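Local coordinates for putative capsid protein of prophage (Escherichia coli CFT073, PDB 3BQW) that probably forms the icosahedral shell of a phage, as a prophage-encoded member of the major capsid protein E family, although its function has not been established, at residues Pro29-Leu34 against Leu139-Val144; Met207-Glu212 against Leu257-Tyr262; Pro279-Leu284 against Phe345-Ile350. One frame throughout, in Å; residues are numbered along the deposited sequence.

Contact 1: residues Pro29-Leu34 against Leu139-Val144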
# COMPACT_ATOMS: atom_id res chain seq x y z
N PRO A 29 1.83 0.69 -5.08
CA PRO A 29 1.35 2.03 -4.79
C PRO A 29 2.37 2.92 -4.06
O PRO A 29 3.42 2.45 -3.59
CB PRO A 29 0.12 1.76 -3.93
CG PRO A 29 -0.30 0.45 -4.32
CD PRO A 29 0.91 -0.32 -4.56
N LEU A 30 2.05 4.20 -3.98
CA LEU A 30 3.02 5.22 -3.59
C LEU A 30 3.64 5.08 -2.19
O LEU A 30 4.84 5.13 -2.06
CB LEU A 30 2.39 6.61 -3.73
CG LEU A 30 3.33 7.80 -3.48
CD1 LEU A 30 4.36 7.90 -4.55
CD2 LEU A 30 2.53 9.11 -3.30
N PHE A 31 2.82 4.97 -1.15
CA PHE A 31 3.34 4.89 0.23
C PHE A 31 4.19 3.64 0.41
O PHE A 31 5.28 3.70 1.01
CB PHE A 31 2.22 4.96 1.25
CG PHE A 31 1.74 6.35 1.51
CD1 PHE A 31 1.01 7.06 0.54
CD2 PHE A 31 2.03 6.99 2.72
CE1 PHE A 31 0.55 8.37 0.80
CE2 PHE A 31 1.58 8.30 2.97
CZ PHE A 31 0.84 8.98 2.01
N THR A 32 3.74 2.52 -0.17
CA THR A 32 4.52 1.31 -0.18
C THR A 32 5.89 1.54 -0.84
O THR A 32 6.95 1.18 -0.27
CB THR A 32 3.78 0.20 -0.88
OG1 THR A 32 2.51 0.00 -0.23
CG2 THR A 32 4.62 -1.09 -0.85
N THR A 33 5.87 2.17 -2.00
CA THR A 33 7.08 2.42 -2.74
C THR A 33 8.05 3.39 -2.04
O THR A 33 9.25 3.19 -2.07
CB THR A 33 6.73 2.92 -4.14
OG1 THR A 33 5.93 1.92 -4.80
CG2 THR A 33 8.01 3.19 -4.97
N LEU A 34 7.53 4.47 -1.45
CA LEU A 34 8.40 5.45 -0.84
C LEU A 34 8.93 4.96 0.50
O LEU A 34 10.12 5.12 0.80
CB LEU A 34 7.65 6.78 -0.63
CG LEU A 34 7.36 7.59 -1.89
CD1 LEU A 34 6.45 8.74 -1.57
CD2 LEU A 34 8.65 8.07 -2.51
N LEU A 139 -2.80 -0.37 4.69
CA LEU A 139 -2.05 -0.56 5.90
C LEU A 139 -0.89 0.44 6.00
O LEU A 139 -0.66 0.97 7.06
CB LEU A 139 -1.53 -2.01 5.99
CG LEU A 139 -2.58 -3.08 6.32
CD1 LEU A 139 -1.98 -4.49 6.18
CD2 LEU A 139 -3.16 -2.86 7.68
N ALA A 140 -0.17 0.68 4.91
CA ALA A 140 0.95 1.63 4.87
C ALA A 140 0.54 3.08 5.20
O ALA A 140 1.15 3.76 6.05
CB ALA A 140 1.65 1.58 3.50
N VAL A 141 -0.51 3.55 4.54
CA VAL A 141 -0.99 4.90 4.74
C VAL A 141 -1.53 5.06 6.16
O VAL A 141 -1.28 6.06 6.81
CB VAL A 141 -2.07 5.32 3.72
CG1 VAL A 141 -2.59 6.73 4.06
CG2 VAL A 141 -1.52 5.28 2.29
N ASN A 142 -2.27 4.08 6.64
CA ASN A 142 -2.74 4.12 8.03
C ASN A 142 -1.60 4.16 9.05
O ASN A 142 -1.67 4.90 10.02
CB ASN A 142 -3.67 2.94 8.30
CG ASN A 142 -5.03 3.08 7.59
OD1 ASN A 142 -5.24 3.99 6.82
ND2 ASN A 142 -5.92 2.14 7.84
N ALA A 143 -0.55 3.39 8.84
CA ALA A 143 0.59 3.38 9.75
C ALA A 143 1.24 4.77 9.81
O ALA A 143 1.46 5.30 10.87
CB ALA A 143 1.60 2.32 9.35
N VAL A 144 1.52 5.34 8.64
CA VAL A 144 2.17 6.65 8.52
C VAL A 144 1.32 7.76 9.11
O VAL A 144 1.86 8.65 9.77
CB VAL A 144 2.50 6.95 7.02
CG1 VAL A 144 2.82 8.44 6.80
CG2 VAL A 144 3.64 6.05 6.55
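A140 opens the contact by setting its methyl group against the first turn of helix 30-35. Its CB lies 4.1 Å from F31 CB and equally far, 4.1 Å, from T32 OG1, so the small side chain fits beside the roots of two neighbouring residues. This is also where the backbones come closest, with F31 CA and A140 CA 6.2 Å apart. V141 follows and supplies the main apolar touch. With CG2 placed beside its own backbone N and CG1 anti to that nitrogen (chi1 176°), it carries CG2 over one face of the F31 ring. V141 CG2 stands 3.7 Å from the centroid of the F31 ring, 22° off the normal, in a CH-pi contact. It leans toward the CG side of the ring, where V141 CG2 and F31 CG are 3.5 Å apart. One turn on from A140, V144 meets the same ring differently: its CG1 comes up to the edge, near the ring plane, 4.0 Å from F31 CE2. The phenyl group is thus held on a face and on an edge by side chains of a single helix. The short helical segments approach to 8.9 Å and run at 71° to each other, and no hydrogen bond joins them directly. The polar link comes from E137, one turn before V141, whose carboxylate accepts from F31 N through OE2 and is hydrogen-bonded to T32 OG1 through OE1. Helix 30-35 consequently lies between two parts of the chain: the long helix 113-146 on the side of A140 and V141, and the sheet on the side of L30 and L34, where strand 206-209 contributes I208 and strand 257-267 contributes Y262, packed edge-to-face with F31.

Contact 2: residues Met207-Glu212 against Leu257-Tyr262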
# COMPACT_ATOMS: atom_id res chain seq x y z
N MET A 207 6.44 16.00 0.43
CA MET A 207 5.10 16.34 0.92
C MET A 207 4.06 15.68 0.00
O MET A 207 3.96 16.03 -1.16
CB MET A 207 4.89 17.86 1.02
CG MET A 207 3.57 18.26 1.74
SD MET A 207 3.30 20.01 2.16
CE MET A 207 3.56 20.84 0.63
N ILE A 208 3.34 14.69 0.54
CA ILE A 208 2.25 13.99 -0.13
C ILE A 208 0.90 14.53 0.35
O ILE A 208 0.63 14.57 1.55
CB ILE A 208 2.32 12.48 0.09
CG1 ILE A 208 3.73 11.96 -0.26
CG2 ILE A 208 1.28 11.78 -0.78
CD1 ILE A 208 4.20 10.84 0.57
N MET A 209 0.07 14.98 -0.60
CA MET A 209 -1.10 15.81 -0.33
C MET A 209 -2.32 15.18 -0.98
O MET A 209 -2.25 14.78 -2.13
CB MET A 209 -0.97 17.18 -1.01
CG MET A 209 0.10 18.05 -0.52
SD MET A 209 0.22 19.55 -1.49
CE MET A 209 1.54 19.07 -2.55
N GLY A 210 -3.44 15.18 -0.26
CA GLY A 210 -4.74 14.98 -0.86
C GLY A 210 -5.11 16.17 -1.75
O GLY A 210 -4.44 17.22 -1.71
N ALA A 211 -6.19 16.00 -2.52
CA ALA A 211 -6.64 16.95 -3.54
C ALA A 211 -7.06 18.29 -3.00
O ALA A 211 -6.85 19.32 -3.63
CB ALA A 211 -7.82 16.33 -4.37
N GLU A 212 -7.70 18.26 -1.84
CA GLU A 212 -8.21 19.45 -1.21
C GLU A 212 -7.03 20.26 -0.68
O GLU A 212 -7.00 21.47 -0.83
CB GLU A 212 -9.19 19.06 -0.11
CG GLU A 212 -9.71 20.20 0.77
CD GLU A 212 -10.30 21.34 -0.01
OE1 GLU A 212 -10.86 21.09 -1.10
OE2 GLU A 212 -10.21 22.49 0.48
N LEU A 257 11.82 20.22 -0.87
CA LEU A 257 10.62 19.46 -0.58
C LEU A 257 9.89 19.10 -1.86
O LEU A 257 9.42 19.98 -2.58
CB LEU A 257 9.69 20.31 0.29
CG LEU A 257 8.48 19.68 0.97
CD1 LEU A 257 8.96 18.66 1.96
CD2 LEU A 257 7.65 20.78 1.67
N ALA A 258 9.82 17.81 -2.16
CA ALA A 258 9.13 17.33 -3.35
C ALA A 258 7.64 17.35 -3.07
O ALA A 258 7.21 17.05 -1.95
CB ALA A 258 9.57 15.92 -3.72
N LEU A 259 6.87 17.67 -4.11
CA LEU A 259 5.44 17.90 -4.00
C LEU A 259 4.67 16.89 -4.84
O LEU A 259 4.82 16.84 -6.05
CB LEU A 259 5.08 19.32 -4.45
CG LEU A 259 5.79 20.52 -3.82
CD1 LEU A 259 5.47 21.77 -4.66
CD2 LEU A 259 5.40 20.74 -2.32
N ILE A 260 3.87 16.10 -4.16
CA ILE A 260 3.12 14.99 -4.74
C ILE A 260 1.66 15.13 -4.29
O ILE A 260 1.37 15.25 -3.09
CB ILE A 260 3.68 13.61 -4.27
CG1 ILE A 260 5.18 13.46 -4.61
CG2 ILE A 260 2.88 12.45 -4.90
CD1 ILE A 260 5.80 12.06 -4.23
N VAL A 261 0.76 15.15 -5.26
CA VAL A 261 -0.66 15.03 -5.01
C VAL A 261 -1.07 13.58 -5.24
O VAL A 261 -0.79 13.01 -6.29
CB VAL A 261 -1.50 15.95 -5.91
CG1 VAL A 261 -3.00 15.81 -5.59
CG2 VAL A 261 -1.01 17.41 -5.75
N TYR A 262 -1.74 13.01 -4.26
CA TYR A 262 -2.04 11.59 -4.23
C TYR A 262 -3.54 11.40 -4.14
O TYR A 262 -4.16 11.85 -3.21
CB TYR A 262 -1.35 10.98 -3.03
CG TYR A 262 -1.56 9.49 -2.79
CD1 TYR A 262 -0.92 8.54 -3.57
CD2 TYR A 262 -2.31 9.04 -1.75
CE1 TYR A 262 -1.06 7.17 -3.32
CE2 TYR A 262 -2.46 7.66 -1.48
CZ TYR A 262 -1.82 6.75 -2.26
OH TYR A 262 -1.98 5.40 -2.02
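M207 and M209 engage strand 257-262 with both their amide and their carbonyl groups, while I208 between them directs its own in the other direction. M207 N donates to A258 O at 2.7 Å, and M207 O in turn accepts from I260 N at 3.0 Å. Next, M209 N reaches I260 O at 2.8 Å; this bond is the most bent of the four, with 142° at the hydrogen, and the same oxygen also receives a CA-H contact from I208 CA. M209 O closes the ladder by accepting from Y262 N at 2.8 Å, and V261 CA adds a CA-H contact to it. The result is a regular parallel pair of strands. On one face, M207, bent at its last torsion, runs side by side with L259, and M207 CE presses tightly on L259 CD2 at 3.5 Å; the M209 side chain crosses L259 at a slant, with M209 CE 4.0 Å from L259 CB. On the other face, I208 CG2 rests 3.6 Å from Y262 CB, the two side chains pointing the same way. Several other backbone groups bond to neighbours: I208 to V283, G210 to L281, A258 to N205, and L259 to K251 and G252. Strand 206-209 is therefore bordered by 257-267 and 281-285. The face bearing the methionines is covered by W214 and L217 of helix 211-218, for which G210 is the N-cap residue, whereas I208, I260 and Y262 face helix 30-35.

Contact 3: residues Pro279-Leu284 against Phe345-Ile350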
# COMPACT_ATOMS: atom_id res chain seq x y z
N PRO A 279 -8.68 13.51 1.42
CA PRO A 279 -8.27 14.62 0.57
C PRO A 279 -7.77 15.84 1.31
O PRO A 279 -7.05 16.62 0.72
CB PRO A 279 -9.55 14.96 -0.21
CG PRO A 279 -10.42 13.78 -0.08
CD PRO A 279 -10.11 13.20 1.25
N ASP A 280 -8.14 15.98 2.59
CA ASP A 280 -7.75 17.14 3.43
C ASP A 280 -6.49 16.90 4.28
O ASP A 280 -6.16 17.73 5.13
CB ASP A 280 -8.92 17.59 4.33
CG ASP A 280 -9.33 16.54 5.34
OD1 ASP A 280 -8.89 15.36 5.24
OD2 ASP A 280 -10.11 16.88 6.24
N LEU A 281 -5.79 15.79 4.00
CA LEU A 281 -4.54 15.42 4.67
C LEU A 281 -3.29 15.61 3.79
O LEU A 281 -3.33 15.39 2.56
CB LEU A 281 -4.56 13.95 5.12
CG LEU A 281 -5.65 13.51 6.09
CD1 LEU A 281 -5.55 11.97 6.37
CD2 LEU A 281 -5.63 14.32 7.38
N LEU A 282 -2.20 16.01 4.45
CA LEU A 282 -0.86 16.05 3.84
C LEU A 282 0.07 15.31 4.80
O LEU A 282 -0.11 15.36 6.03
CB LEU A 282 -0.35 17.49 3.63
CG LEU A 282 -0.02 18.40 4.82
CD1 LEU A 282 1.46 18.16 5.29
CD2 LEU A 282 -0.29 19.92 4.55
N VAL A 283 1.06 14.64 4.22
CA VAL A 283 2.04 13.88 4.95
C VAL A 283 3.42 14.41 4.60
O VAL A 283 3.75 14.57 3.43
CB VAL A 283 1.98 12.39 4.59
CG1 VAL A 283 3.07 11.60 5.31
CG2 VAL A 283 0.61 11.82 4.93
N LEU A 284 4.20 14.72 5.62
CA LEU A 284 5.58 15.12 5.46
C LEU A 284 6.45 13.94 5.87
O LEU A 284 6.26 13.39 6.96
CB LEU A 284 5.89 16.33 6.32
CG LEU A 284 5.29 17.62 5.76
CD1 LEU A 284 5.19 18.65 6.89
CD2 LEU A 284 6.10 18.11 4.53
N PHE A 345 7.44 10.87 10.35
CA PHE A 345 6.24 11.19 9.58
C PHE A 345 5.41 12.20 10.35
O PHE A 345 5.19 12.03 11.55
CB PHE A 345 5.41 9.93 9.37
CG PHE A 345 6.10 8.91 8.53
CD1 PHE A 345 6.18 9.07 7.14
CD2 PHE A 345 6.66 7.79 9.10
CE1 PHE A 345 6.79 8.15 6.37
CE2 PHE A 345 7.29 6.86 8.32
CZ PHE A 345 7.35 7.03 6.94
N VAL A 346 5.01 13.28 9.68
CA VAL A 346 4.09 14.24 10.24
C VAL A 346 2.86 14.30 9.32
O VAL A 346 2.99 14.46 8.12
CB VAL A 346 4.75 15.65 10.37
CG1 VAL A 346 3.75 16.69 10.85
CG2 VAL A 346 6.03 15.59 11.29
N THR A 347 1.68 14.15 9.89
CA THR A 347 0.42 14.25 9.12
C THR A 347 -0.41 15.47 9.60
O THR A 347 -0.60 15.68 10.81
CB THR A 347 -0.41 12.95 9.23
OG1 THR A 347 0.39 11.85 8.76
CG2 THR A 347 -1.73 13.02 8.43
N VAL A 348 -0.87 16.25 8.64
CA VAL A 348 -1.63 17.46 8.93
C VAL A 348 -2.99 17.41 8.26
O VAL A 348 -3.07 17.15 7.06
CB VAL A 348 -0.87 18.74 8.55
CG1 VAL A 348 -1.63 20.04 9.07
CG2 VAL A 348 0.57 18.68 9.07
N LYS A 349 -4.04 17.59 9.06
CA LYS A 349 -5.40 17.76 8.57
C LYS A 349 -5.65 19.25 8.39
O LYS A 349 -5.67 20.00 9.35
CB LYS A 349 -6.40 17.19 9.56
CG LYS A 349 -7.83 17.08 9.07
CD LYS A 349 -8.72 16.52 10.16
CE LYS A 349 -10.19 16.76 9.87
NZ LYS A 349 -10.63 15.85 8.77
N ILE A 350 -5.80 19.68 7.15
CA ILE A 350 -6.00 21.09 6.92
C ILE A 350 -7.47 21.44 7.14
O ILE A 350 -8.36 20.60 7.11
CB ILE A 350 -5.47 21.61 5.54
CG1 ILE A 350 -6.37 21.14 4.38
CG2 ILE A 350 -3.94 21.28 5.36
CD1 ILE A 350 -6.28 22.00 3.11
O HOH W 1 -10.48 19.36 6.89
O HOH W 2 -9.55 13.62 7.05
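L282 and V348 pack side by side at the tight part of this antiparallel pair, L282 CG lying 3.8 Å from V348 CB. The leucine CG sits between its backbone N and carbonyl carbon (chi1 67°), a crowded position that sends CD2 across I350, nearly at a right angle, to 4.0 Å from I350 CG2. L284 and V346 share this face, which is buried under Y196 and A197 of helix 190-198, with V213 of helix 211-218 covering L282 and I350. Two hydrogen-bonded pairs, L282 with V348 and L284 with V346, make two bonds each; the straightest runs from L284 N to V346 O at 2.8 Å. They alternate with the non-hydrogen-bonded pairs V283 with T347 and L281 with K349, and beyond them I350 N donates to D280 O at 2.8 Å. In the mixed sheet, strand 281-285 lies between 206-209 and 346-349, and the latter runs parallel to 170-172, so the C-terminal strand is no edge strand. Given the family, this helix-flanked sheet probably corresponds to the A domain of the HK97-like capsid fold. The opposite face changes character along its length: V283 and T347 are buried against helix 113-146, but toward L281 and K349 it becomes exposed. There L281 CD2 rests against the root of the lysine, 3.6 Å from K349 CA. K349 extends and bends at its last torsion (73°), bringing NZ to 2.8 Å from D280 OD2 on the syn side, as a salt bridge. One water joins D280 OD2 to I350 O and another joins D280 OD1 to K349 NZ.

From the N terminus, the three contacts close in series, with none nested in or crossing another. Contact 1 closes a loop of 104 residues, bringing the early helix 30-35 back to the end of the long helix 113-146. Contact 2 spans 44 residues, through three helices and strand 248-254, and contact 3 brings the last strand, 346-349, back to 281-285. Contacts 2 and 3 belong to one sheet, in which strands 206-209 and 281-285 are neighbours. Contact 1 lies against that sheet: L30 packs on I260 and Y262, and V144 on V283 and F345, uniting both helices with neighbouring strands.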